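Local coordinates for protein TOXN (Bacillus thuringiensis, PDB 4ATO) that cleaves RNA within adenine-rich sequences as the toxin of a type III toxin-antitoxin system and is held in a triangular complex by its ToxI pseudoknot RNA, at residues His10-Glu15 with Arg37-Val42; Pro54-Asn59 with Val81-Asn86; Val69-Asn74 with Leu119-Asn124. All coordinates share one frame; numbering follows the deposited sequence. Where two conformers were deposited one is given.

Contact 1 of 3, residues His10-Glu15 with Arg37-Val42; sequences HTISTE and RPYVGV. With nucleotides of chain B.
His-10 and Tyr-39 face each other as an antiparallel hydrogen-bonded pair. His-10 N gives its hydrogen to Tyr-39 O at 2.8 Å, with a bent N-H...O angle of 142°. Tyr-39 N returns a bond to His-10 O, also 2.8 Å long and straighter at 159°. Pro-38 has no N-H to offer. Its CA instead lies 3.3 Å from His-10 O in a CA-H...O contact, so that oxygen has two neighbours. The main side-chain contact is Ile-12 on Tyr-39. The CD1 methyl of Ile-12 sits 3.4 Å from Tyr-39 CD1, and Ile-12 CG1 lies over one face of the ring. The two side chains cross at about a right angle. Tyr-39 CG stands anti to its carbonyl carbon (chi1 -77°), which swings the ring back toward the Arg-37 end, so that the Ile-12 methyl meets its face. Strands 9-12 and 38-41 are neighbours in the antiparallel sheet of ToxN, a toxin of the SH3 clan; 9-12 is next to the outermost strand 95-97. Beyond the pairs they diverge. A water bridges the widening end: it accepts from Ile-12 N at 3.0 Å and lies 2.7 Å from Arg-37 O. Next to it, the Arg-37 side chain leads away from strand 9-12 to the RNA. Its NH2 donates to O5' of A1 of chain B at 3.0 Å, while NH1 bonds a modified nucleotide and Leu-55 O. Phe-29 O also accepts from NH2, so protein carbonyls hold the guanidinium where it meets the RNA. On the other strand, the His-10 ring meets Phe-52 edge-to-face.

Contact 2 of 3, residues Pro54-Asn59 with Val81-Asn86; sequences PLTSRN and VLLVNN. With nucleotides of chain C; nucleotides of chain B.
Thr-56 OG1 is gripped twice: it accepts from Arg-58 N at 3.1 Å, closing an ST turn, and it bonds a modified nucleotide of the RNA. OG1 stands anti to the backbone N (chi1 -180°). The CG2 methyl of the same residue lies across Leu-83, 3.7 Å from CD2. Two backbone bonds join Thr-56 and Val-81, N to O in each direction. Further along, Pro-54 O receives Leu-83 N at 2.9 Å. Between these pairs, Leu-55 and Leu-82 meet through their CD2 methyls at 3.6 Å on the face turned to helix 108-139. The ring of Pro-54 packs on Asn-86, with CG 3.6 Å from Asn-86 CB and the two side chains at about a right angle. Asn-86 OD1 accepts from N6 of A3 of chain B at 2.8 Å, in a nearly straight bond of 176°. Asn-86 ND2 donates to N1 of the same base at 3.2 Å. The amide thus reads the adenine through a donor and an acceptor at once, and two bonds fix its rotation. Just past the other strand, Ser-57 OG shares a hydrogen bond with O2' of A33 of chain C, 3.1 Å away. Arg-58 NH2 donates to the same serine oxygen, which lies in the guanidinium plane. The arrangement is an antiparallel strand pair of the ToxN sheet, in which the turn after strand 51-56 and the break within strand 78-89 bind RNA of two ToxI chains, B and C.

Contact 3 of 3, residues Val69-Asn74 with Leu119-Asn124; sequences VKLFDN and LFLKEN. With nucleotides of chain B; nucleotides of chain C.
The Phe-120 ring lies flat against the backbone of strand 68-72. Leu-71 CA sits over one face, 3.9 Å from the ring centroid and 18° off the normal, in a CH-pi contact. Phe-72 N lies over the same face, also displaced toward the rim. The opposite face is covered by Asn-124 ND2, which stands 3.2 Å above the ring plane over its centre. The ring is thus held between a strand backbone and an amide of its own helix. Phe-120 CG is anti to the backbone N (chi1 175°), and this sends the ring out from the helix toward the strand. Its edge reaches Val-69 CG1. Phe-72 meets it differently: Phe-120 CE2 comes to the edge of the Phe-72 ring, 4.4 Å from CD1. Leu-71 crosses Phe-120 obliquely, with CG 3.7 Å from Phe-120 CD1. Its CD2 methyl goes on to Leu-121 CG at 3.8 Å. The contact lays the long helix 108-139 across an outermost strand of the antiparallel sheet in this chain. The segments run at 131°, and the packing is ring on strand backbone, with apolar side chains beside it. Within the helix, Asn-124 ND2 donates to Phe-120 O at 2.7 Å. Glu-123 N reaches that oxygen from the other face of the carbonyl plane. The flanks bind RNA. Lys-70 is extended beyond CG, and its NZ donates to OP1 of U16 of chain B at 2.7 Å. From the helix, Lys-122 NZ donates to OP1 of U10 of chain C. Asp-73 forms a salt bridge with Lys-116 of the same helix.

How the contacts relate
All three contacts involve one antiparallel sheet. Contacts 1 and 2 meet where strands 38-41 and 51-56 lie side by side: Pro-38 O is 3.0 Å from Leu-55 N, and the centres of contacts 1 and 2 are about 12 Å apart. Contact 3 adjoins contact 2 through strands 68-72 and 78-89, with Val-69 O 2.7 Å from Leu-82 N; the centres of contacts 2 and 3 are about 13 Å apart. Helix 108-139 ties the set together. Leu-121 of contact 3 packs on Val-40 of contact 1 and Leu-82 of contact 2, though the centres of contacts 1 and 3 are about 18 Å apart. ToxI RNA chain B touches all three contacts, and RNA chain C touches contacts 2 and 3.

Contact 1 of 3, residues His10-Glu15 with Arg37-Val42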
# COMPACT_ATOMS: atom_id res chain seq x y z
N HIS A 10 -1.38 -25.49 -19.63
CA HIS A 10 -1.10 -26.53 -20.61
C HIS A 10 -1.89 -27.78 -20.30
O HIS A 10 -2.25 -28.03 -19.15
CB HIS A 10 0.38 -26.91 -20.60
CG HIS A 10 1.30 -25.78 -20.94
ND1 HIS A 10 1.65 -24.80 -20.03
CD2 HIS A 10 1.96 -25.47 -22.08
CE1 HIS A 10 2.47 -23.94 -20.60
NE2 HIS A 10 2.67 -24.32 -21.85
N THR A 11 -2.16 -28.57 -21.34
CA THR A 11 -2.56 -29.96 -21.15
C THR A 11 -1.37 -30.84 -21.49
O THR A 11 -0.52 -30.46 -22.31
CB THR A 11 -3.73 -30.34 -22.05
OG1 THR A 11 -3.39 -30.06 -23.41
CG2 THR A 11 -4.98 -29.55 -21.67
N ILE A 12 -1.29 -32.00 -20.86
CA ILE A 12 -0.18 -32.91 -21.10
C ILE A 12 -0.71 -34.22 -21.70
O ILE A 12 -1.78 -34.69 -21.31
CB ILE A 12 0.64 -33.14 -19.81
CG1 ILE A 12 1.52 -31.92 -19.53
CG2 ILE A 12 1.57 -34.33 -19.95
CD1 ILE A 12 0.85 -30.78 -18.85
N SER A 13 0.01 -34.78 -22.66
CA SER A 13 -0.46 -35.97 -23.36
C SER A 13 -0.56 -37.13 -22.38
O SER A 13 0.32 -37.31 -21.53
CB SER A 13 0.45 -36.33 -24.54
OG SER A 13 1.67 -36.90 -24.10
N THR A 14 -1.62 -37.91 -22.50
CA THR A 14 -1.86 -39.00 -21.56
C THR A 14 -0.82 -40.09 -21.73
O THR A 14 -0.55 -40.85 -20.80
CB THR A 14 -3.26 -39.60 -21.74
OG1 THR A 14 -3.32 -40.27 -23.00
CG2 THR A 14 -4.29 -38.50 -21.71
N GLU A 15 -0.22 -40.16 -22.91
CA GLU A 15 0.85 -41.12 -23.15
C GLU A 15 2.02 -40.81 -22.22
O GLU A 15 2.53 -41.70 -21.54
CB GLU A 15 1.33 -41.07 -24.60
CG GLU A 15 0.62 -42.01 -25.54
CD GLU A 15 1.50 -42.41 -26.71
OE1 GLU A 15 2.71 -42.13 -26.67
OE2 GLU A 15 0.98 -43.02 -27.68
N ARG A 37 -6.59 -32.66 -17.64
CA ARG A 37 -6.16 -31.88 -16.48
C ARG A 37 -5.17 -30.79 -16.84
O ARG A 37 -4.09 -31.07 -17.36
CB ARG A 37 -5.56 -32.79 -15.40
CG ARG A 37 -5.15 -32.06 -14.13
CD ARG A 37 -4.34 -32.96 -13.22
NE ARG A 37 -5.05 -34.19 -12.91
CZ ARG A 37 -5.91 -34.33 -11.90
NH1 ARG A 37 -6.17 -33.30 -11.09
NH2 ARG A 37 -6.51 -35.49 -11.69
N PRO A 38 -5.53 -29.53 -16.57
CA PRO A 38 -4.63 -28.44 -16.92
C PRO A 38 -3.52 -28.30 -15.89
O PRO A 38 -3.71 -28.58 -14.71
CB PRO A 38 -5.54 -27.21 -16.93
CG PRO A 38 -6.66 -27.55 -16.00
CD PRO A 38 -6.80 -29.05 -15.99
N TYR A 39 -2.36 -27.88 -16.38
CA TYR A 39 -1.17 -27.67 -15.58
C TYR A 39 -0.70 -26.24 -15.83
O TYR A 39 -0.88 -25.72 -16.93
CB TYR A 39 -0.05 -28.59 -16.05
CG TYR A 39 -0.16 -30.04 -15.62
CD1 TYR A 39 -1.15 -30.87 -16.12
CD2 TYR A 39 0.77 -30.59 -14.73
CE1 TYR A 39 -1.24 -32.20 -15.74
CE2 TYR A 39 0.68 -31.92 -14.33
CZ TYR A 39 -0.33 -32.72 -14.84
OH TYR A 39 -0.42 -34.03 -14.46
N VAL A 40 -0.08 -25.63 -14.83
CA VAL A 40 0.51 -24.32 -15.00
C VAL A 40 2.02 -24.46 -15.18
O VAL A 40 2.66 -25.25 -14.50
CB VAL A 40 0.21 -23.41 -13.80
CG1 VAL A 40 0.94 -22.09 -13.91
CG2 VAL A 40 -1.28 -23.17 -13.70
N GLY A 41 2.57 -23.71 -16.13
CA GLY A 41 4.00 -23.78 -16.37
C GLY A 41 4.80 -23.00 -15.35
O GLY A 41 4.55 -21.81 -15.12
N VAL A 42 5.75 -23.66 -14.71
CA VAL A 42 6.71 -23.00 -13.84
C VAL A 42 7.50 -22.02 -14.70
O VAL A 42 7.93 -22.37 -15.81
CB VAL A 42 7.66 -24.01 -13.19
CG1 VAL A 42 8.84 -23.30 -12.54
CG2 VAL A 42 6.90 -24.86 -12.16
O5' A B 1 -7.71 -35.90 -9.02
C5' A B 1 -9.06 -36.31 -8.89
C4' A B 1 -9.17 -37.69 -8.30
O4' A B 1 -8.43 -38.62 -9.13
C3' A B 1 -8.58 -37.87 -6.92
O3' A B 1 -9.47 -37.47 -5.89
C2' A B 1 -8.25 -39.36 -6.88
O2' A B 1 -9.41 -40.11 -6.59
C1' A B 1 -7.86 -39.63 -8.33
N9 A B 1 -6.40 -39.63 -8.55
C8 A B 1 -5.71 -38.77 -9.38
N7 A B 1 -4.42 -39.01 -9.45
C5 A B 1 -4.24 -40.12 -8.63
C6 A B 1 -3.09 -40.87 -8.30
N6 A B 1 -1.86 -40.60 -8.75
N1 A B 1 -3.25 -41.92 -7.47
C2 A B 1 -4.48 -42.19 -7.01
N3 A B 1 -5.64 -41.56 -7.25
C4 A B 1 -5.45 -40.52 -8.08
O HOH W 1 -3.61 -32.91 -19.24

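Contact 2 of 3, residues Pro54-Asn59 with Val81-Asn86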
# COMPACT_ATOMS: atom_id res chain seq x y z
N PRO A 54 0.17 -29.32 -11.68
CA PRO A 54 -1.21 -29.74 -11.97
C PRO A 54 -2.26 -28.99 -11.14
O PRO A 54 -2.03 -28.67 -9.98
CB PRO A 54 -1.20 -31.23 -11.58
CG PRO A 54 -0.10 -31.33 -10.53
CD PRO A 54 0.95 -30.36 -10.99
N LEU A 55 -3.40 -28.73 -11.76
CA LEU A 55 -4.57 -28.20 -11.06
C LEU A 55 -5.49 -29.33 -10.63
O LEU A 55 -5.58 -30.35 -11.30
CB LEU A 55 -5.35 -27.27 -11.99
CG LEU A 55 -4.78 -25.87 -12.08
CD1 LEU A 55 -5.42 -25.09 -13.22
CD2 LEU A 55 -5.00 -25.19 -10.74
N THR A 56 -6.18 -29.13 -9.51
CA THR A 56 -7.26 -30.03 -9.13
C THR A 56 -8.48 -29.21 -8.74
O THR A 56 -8.34 -28.05 -8.35
CB THR A 56 -6.86 -30.96 -7.97
OG1 THR A 56 -7.95 -31.83 -7.64
CG2 THR A 56 -6.43 -30.17 -6.75
N SER A 57 -9.67 -29.79 -8.88
CA SER A 57 -10.90 -29.16 -8.42
C SER A 57 -11.34 -29.67 -7.04
O SER A 57 -12.39 -29.27 -6.54
CB SER A 57 -12.04 -29.40 -9.42
OG SER A 57 -12.45 -30.75 -9.38
N ARG A 58 -10.56 -30.56 -6.43
CA ARG A 58 -10.90 -31.04 -5.09
C ARG A 58 -10.59 -29.96 -4.04
O ARG A 58 -9.69 -30.12 -3.21
CB ARG A 58 -10.17 -32.36 -4.77
CG ARG A 58 -10.40 -33.52 -5.77
CD ARG A 58 -11.87 -33.99 -5.81
NE ARG A 58 -12.68 -33.13 -6.67
CZ ARG A 58 -13.99 -32.93 -6.51
NH1 ARG A 58 -14.65 -33.54 -5.53
NH2 ARG A 58 -14.64 -32.11 -7.34
N ASN A 59 -11.35 -28.88 -4.09
CA ASN A 59 -11.07 -27.67 -3.33
C ASN A 59 -11.17 -27.76 -1.81
O ASN A 59 -10.65 -26.89 -1.10
CB ASN A 59 -11.98 -26.54 -3.82
CG ASN A 59 -11.70 -26.14 -5.25
OD1 ASN A 59 -10.55 -26.14 -5.69
ND2 ASN A 59 -12.75 -25.80 -6.00
N VAL A 81 -6.93 -25.82 -6.93
CA VAL A 81 -5.77 -25.83 -6.06
C VAL A 81 -4.61 -26.33 -6.89
O VAL A 81 -4.73 -27.35 -7.58
CB VAL A 81 -5.99 -26.79 -4.84
CG1 VAL A 81 -4.77 -26.78 -3.93
CG2 VAL A 81 -7.22 -26.39 -4.05
N LEU A 82 -3.50 -25.60 -6.88
CA LEU A 82 -2.32 -26.09 -7.59
C LEU A 82 -1.59 -27.03 -6.67
O LEU A 82 -1.26 -26.65 -5.54
CB LEU A 82 -1.38 -24.95 -7.97
CG LEU A 82 -1.68 -24.15 -9.24
CD1 LEU A 82 -0.83 -22.88 -9.23
CD2 LEU A 82 -1.37 -25.00 -10.46
N LEU A 83 -1.32 -28.24 -7.16
CA LEU A 83 -0.59 -29.24 -6.37
C LEU A 83 0.92 -29.20 -6.64
O LEU A 83 1.43 -29.92 -7.50
CB LEU A 83 -1.12 -30.64 -6.70
CG LEU A 83 -2.64 -30.77 -6.58
CD1 LEU A 83 -3.11 -32.18 -7.00
CD2 LEU A 83 -3.10 -30.43 -5.16
N VAL A 84 1.64 -28.36 -5.91
CA VAL A 84 3.08 -28.30 -6.19
C VAL A 84 3.77 -29.62 -5.83
O VAL A 84 4.78 -29.96 -6.46
CB VAL A 84 3.78 -27.02 -5.62
CG1 VAL A 84 2.83 -26.17 -4.81
CG2 VAL A 84 5.05 -27.36 -4.85
N ASN A 85 3.19 -30.39 -4.91
CA ASN A 85 3.71 -31.73 -4.60
C ASN A 85 3.66 -32.70 -5.79
O ASN A 85 4.43 -33.66 -5.84
CB ASN A 85 2.98 -32.36 -3.42
CG ASN A 85 1.46 -32.40 -3.61
OD1 ASN A 85 0.85 -31.42 -4.06
ND2 ASN A 85 0.84 -33.53 -3.27
N ASN A 86 2.75 -32.46 -6.73
CA ASN A 86 2.66 -33.32 -7.92
C ASN A 86 3.21 -32.69 -9.21
O ASN A 86 2.86 -33.12 -10.30
CB ASN A 86 1.21 -33.75 -8.17
CG ASN A 86 0.61 -34.53 -6.99
OD1 ASN A 86 -0.57 -34.40 -6.70
ND2 ASN A 86 1.43 -35.33 -6.33
P A C 33 -18.49 -28.51 -14.27
OP1 A C 33 -19.22 -29.48 -15.11
OP2 A C 33 -18.94 -28.29 -12.87
O5' A C 33 -16.95 -28.84 -14.28
C5' A C 33 -16.14 -28.54 -15.41
C4' A C 33 -14.71 -28.90 -15.14
O4' A C 33 -14.13 -27.90 -14.25
C3' A C 33 -14.53 -30.24 -14.45
O3' A C 33 -13.28 -30.79 -14.83
C2' A C 33 -14.47 -29.86 -12.96
O2' A C 33 -13.76 -30.76 -12.15
C1' A C 33 -13.81 -28.49 -13.00
N9 A C 33 -14.30 -27.60 -11.95
C8 A C 33 -15.62 -27.45 -11.58
N7 A C 33 -15.80 -26.60 -10.60
C5 A C 33 -14.51 -26.17 -10.30
C6 A C 33 -14.02 -25.26 -9.35
N6 A C 33 -14.80 -24.59 -8.50
N1 A C 33 -12.68 -25.06 -9.31
C2 A C 33 -11.90 -25.73 -10.17
N3 A C 33 -12.24 -26.60 -11.11
C4 A C 33 -13.57 -26.79 -11.11
P A B 3 -7.31 -38.97 0.57
OP1 A B 3 -8.14 -39.39 1.73
OP2 A B 3 -7.64 -37.70 -0.11
O5' A B 3 -5.77 -39.01 0.96
C5' A B 3 -5.19 -40.18 1.53
C4' A B 3 -3.69 -40.07 1.60
O4' A B 3 -3.12 -40.19 0.27
C3' A B 3 -3.14 -38.75 2.13
O3' A B 3 -3.12 -38.69 3.55
C2' A B 3 -1.76 -38.67 1.49
O2' A B 3 -0.82 -39.45 2.21
C1' A B 3 -2.00 -39.34 0.14
N9 A B 3 -2.28 -38.37 -0.94
C8 A B 3 -3.47 -37.75 -1.23
N7 A B 3 -3.42 -36.94 -2.27
C5 A B 3 -2.11 -37.05 -2.70
C6 A B 3 -1.42 -36.44 -3.76
N6 A B 3 -1.98 -35.57 -4.60
N1 A B 3 -0.11 -36.76 -3.93
C2 A B 3 0.45 -37.63 -3.07
N3 A B 3 -0.09 -38.26 -2.03
C4 A B 3 -1.39 -37.93 -1.90
P A B 2 -8.92 -36.97 -4.47
OP1 A B 2 -10.10 -36.67 -3.63
OP2 A B 2 -7.94 -35.88 -4.74
O5' A B 2 -8.16 -38.23 -3.90
C5' A B 2 -8.85 -39.34 -3.35
C4' A B 2 -7.88 -40.39 -2.90
O4' A B 2 -7.04 -40.77 -4.02
C3' A B 2 -6.90 -39.94 -1.82
O3' A B 2 -7.43 -40.13 -0.52
C2' A B 2 -5.65 -40.77 -2.09
O2' A B 2 -5.76 -42.05 -1.49
C1' A B 2 -5.71 -40.95 -3.60
N9 A B 2 -4.86 -40.00 -4.35
C8 A B 2 -5.29 -38.87 -5.01
N7 A B 2 -4.34 -38.25 -5.67
C5 A B 2 -3.22 -39.03 -5.47
C6 A B 2 -1.89 -38.91 -5.91
N6 A B 2 -1.49 -37.92 -6.69
N1 A B 2 -1.00 -39.85 -5.54
C2 A B 2 -1.44 -40.85 -4.76
N3 A B 2 -2.66 -41.07 -4.28
C4 A B 2 -3.52 -40.12 -4.67

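Contact 3 of 3, residues Val69-Asn74 with Leu119-Asn124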
# COMPACT_ATOMS: atom_id res chain seq x y z
N VAL A 69 -1.26 -24.19 -3.69
CA VAL A 69 -1.72 -22.83 -3.84
C VAL A 69 -3.20 -22.90 -4.15
O VAL A 69 -3.61 -23.46 -5.18
CB VAL A 69 -0.96 -22.10 -4.97
CG1 VAL A 69 -1.54 -20.69 -5.18
CG2 VAL A 69 0.55 -22.05 -4.65
N LYS A 70 -4.02 -22.37 -3.26
CA LYS A 70 -5.45 -22.32 -3.46
C LYS A 70 -5.81 -21.10 -4.31
O LYS A 70 -5.37 -19.98 -4.03
CB LYS A 70 -6.16 -22.30 -2.12
CG LYS A 70 -5.94 -23.57 -1.33
CD LYS A 70 -6.46 -23.49 0.10
CE LYS A 70 -6.47 -24.89 0.73
NZ LYS A 70 -6.99 -24.94 2.14
N LEU A 71 -6.60 -21.30 -5.33
CA LEU A 71 -7.07 -20.21 -6.16
C LEU A 71 -8.47 -19.77 -5.73
O LEU A 71 -9.28 -20.58 -5.39
CB LEU A 71 -7.11 -20.64 -7.61
CG LEU A 71 -5.83 -20.95 -8.36
CD1 LEU A 71 -5.34 -22.34 -8.05
CD2 LEU A 71 -6.04 -20.79 -9.84
N PHE A 72 -8.72 -18.47 -5.76
CA PHE A 72 -10.03 -17.92 -5.42
C PHE A 72 -10.48 -16.93 -6.49
O PHE A 72 -9.66 -16.22 -7.07
CB PHE A 72 -9.98 -17.22 -4.06
CG PHE A 72 -9.60 -18.13 -2.93
CD1 PHE A 72 -8.27 -18.30 -2.57
CD2 PHE A 72 -10.58 -18.81 -2.22
CE1 PHE A 72 -7.93 -19.13 -1.53
CE2 PHE A 72 -10.25 -19.65 -1.18
CZ PHE A 72 -8.92 -19.82 -0.83
N ASP A 73 -11.79 -16.88 -6.73
CA ASP A 73 -12.33 -15.90 -7.67
C ASP A 73 -12.69 -14.61 -6.94
O ASP A 73 -12.52 -14.52 -5.72
CB ASP A 73 -13.48 -16.47 -8.54
CG ASP A 73 -14.84 -16.55 -7.83
OD1 ASP A 73 -15.01 -16.09 -6.67
OD2 ASP A 73 -15.77 -17.10 -8.46
N ASN A 74 -13.18 -13.62 -7.65
CA ASN A 74 -13.47 -12.33 -7.07
C ASN A 74 -14.53 -12.32 -6.01
O ASN A 74 -14.58 -11.44 -5.21
CB ASN A 74 -13.84 -11.33 -8.14
CG ASN A 74 -12.64 -10.86 -8.89
OD1 ASN A 74 -11.53 -11.22 -8.57
ND2 ASN A 74 -12.86 -10.07 -9.90
N LEU A 119 -6.68 -15.00 -14.16
CA LEU A 119 -6.60 -13.69 -13.53
C LEU A 119 -6.09 -13.80 -12.09
O LEU A 119 -5.30 -12.97 -11.66
CB LEU A 119 -7.93 -12.95 -13.60
CG LEU A 119 -8.46 -12.58 -14.99
CD1 LEU A 119 -9.74 -11.78 -14.87
CD2 LEU A 119 -7.44 -11.79 -15.78
N PHE A 120 -6.51 -14.83 -11.36
CA PHE A 120 -5.99 -15.03 -10.01
C PHE A 120 -4.48 -15.31 -10.05
O PHE A 120 -3.72 -14.76 -9.25
CB PHE A 120 -6.69 -16.17 -9.27
CG PHE A 120 -6.09 -16.46 -7.91
CD1 PHE A 120 -5.04 -17.36 -7.78
CD2 PHE A 120 -6.54 -15.79 -6.78
CE1 PHE A 120 -4.46 -17.61 -6.53
CE2 PHE A 120 -5.98 -16.03 -5.53
CZ PHE A 120 -4.93 -16.95 -5.40
N LEU A 121 -4.06 -16.19 -10.96
CA LEU A 121 -2.68 -16.67 -10.94
C LEU A 121 -1.70 -15.59 -11.33
O LEU A 121 -0.60 -15.54 -10.79
CB LEU A 121 -2.50 -17.90 -11.83
CG LEU A 121 -2.90 -19.20 -11.14
CD1 LEU A 121 -2.82 -20.37 -12.10
CD2 LEU A 121 -2.03 -19.47 -9.90
N LYS A 122 -2.08 -14.70 -12.25
CA LYS A 122 -1.14 -13.67 -12.64
C LYS A 122 -0.83 -12.71 -11.49
O LYS A 122 0.16 -12.01 -11.52
CB LYS A 122 -1.59 -12.92 -13.91
CG LYS A 122 -2.65 -11.87 -13.70
CD LYS A 122 -3.14 -11.30 -15.04
CE LYS A 122 -2.19 -10.27 -15.63
NZ LYS A 122 -2.87 -9.45 -16.69
N GLU A 123 -1.67 -12.70 -10.46
CA GLU A 123 -1.39 -11.88 -9.28
C GLU A 123 -0.63 -12.67 -8.21
O GLU A 123 -0.12 -12.09 -7.26
CB GLU A 123 -2.68 -11.30 -8.69
CG GLU A 123 -3.44 -10.38 -9.65
CD GLU A 123 -2.56 -9.27 -10.22
OE1 GLU A 123 -1.89 -8.57 -9.44
OE2 GLU A 123 -2.55 -9.09 -11.46
N ASN A 124 -0.56 -13.99 -8.38
CA ASN A 124 -0.05 -14.86 -7.33
C ASN A 124 1.10 -15.74 -7.78
O ASN A 124 1.49 -16.68 -7.08
CB ASN A 124 -1.17 -15.73 -6.76
CG ASN A 124 -2.17 -14.94 -5.95
OD1 ASN A 124 -2.00 -14.76 -4.74
ND2 ASN A 124 -3.21 -14.43 -6.61
P U B 16 -8.78 -22.42 4.30
OP1 U B 16 -8.88 -23.15 3.00
OP2 U B 16 -8.11 -23.09 5.43
O5' U B 16 -8.14 -20.99 4.06
C5' U B 16 -8.57 -20.16 2.99
C4' U B 16 -7.89 -18.82 3.02
O4' U B 16 -8.18 -18.13 4.27
C3' U B 16 -6.37 -18.84 2.97
O3' U B 16 -5.84 -19.10 1.68
C2' U B 16 -6.01 -17.47 3.53
O2' U B 16 -6.24 -16.45 2.57
C1' U B 16 -7.06 -17.33 4.64
N1 U B 16 -6.53 -17.81 5.93
C2 U B 16 -5.66 -16.95 6.58
O2 U B 16 -5.38 -15.84 6.16
N3 U B 16 -5.14 -17.44 7.76
C4 U B 16 -5.37 -18.68 8.31
O4 U B 16 -4.82 -18.98 9.37
C5 U B 16 -6.26 -19.52 7.56
C6 U B 16 -6.79 -19.08 6.42
P A C 11 -6.88 -11.68 -23.40
OP1 A C 11 -7.58 -11.80 -24.70
OP2 A C 11 -5.80 -10.67 -23.26
O5' A C 11 -7.94 -11.49 -22.23
C5' A C 11 -9.03 -12.38 -22.09
C4' A C 11 -10.30 -11.63 -21.78
O4' A C 11 -10.29 -11.23 -20.38
C3' A C 11 -10.50 -10.36 -22.58
O3' A C 11 -11.88 -10.18 -22.82
C2' A C 11 -10.01 -9.27 -21.64
O2' A C 11 -10.57 -8.00 -21.88
C1' A C 11 -10.42 -9.83 -20.28
N9 A C 11 -9.55 -9.40 -19.18
C8 A C 11 -8.19 -9.48 -19.16
N7 A C 11 -7.66 -9.04 -18.04
C5 A C 11 -8.75 -8.67 -17.27
C6 A C 11 -8.84 -8.14 -15.97
N6 A C 11 -7.78 -7.87 -15.21
N1 A C 11 -10.08 -7.87 -15.49
C2 A C 11 -11.13 -8.13 -16.27
N3 A C 11 -11.16 -8.64 -17.50
C4 A C 11 -9.92 -8.88 -17.96
P U C 10 -2.09 -10.58 -20.28
OP1 U C 10 -1.84 -11.19 -18.96
OP2 U C 10 -0.93 -10.28 -21.16
O5' U C 10 -3.16 -11.42 -21.08
C5' U C 10 -2.90 -12.76 -21.47
C4' U C 10 -3.91 -13.27 -22.46
O4' U C 10 -3.59 -14.64 -22.80
C3' U C 10 -5.36 -13.29 -21.96
O3' U C 10 -6.25 -13.12 -23.07
C2' U C 10 -5.49 -14.71 -21.42
O2' U C 10 -6.81 -15.18 -21.33
C1' U C 10 -4.67 -15.49 -22.45
N1 U C 10 -4.11 -16.75 -21.94
C2 U C 10 -4.48 -17.91 -22.60
O2 U C 10 -5.24 -17.93 -23.54
N3 U C 10 -3.91 -19.07 -22.13
C4 U C 10 -3.04 -19.17 -21.06
O4 U C 10 -2.62 -20.29 -20.74
C5 U C 10 -2.70 -17.92 -20.43
C6 U C 10 -3.22 -16.78 -20.89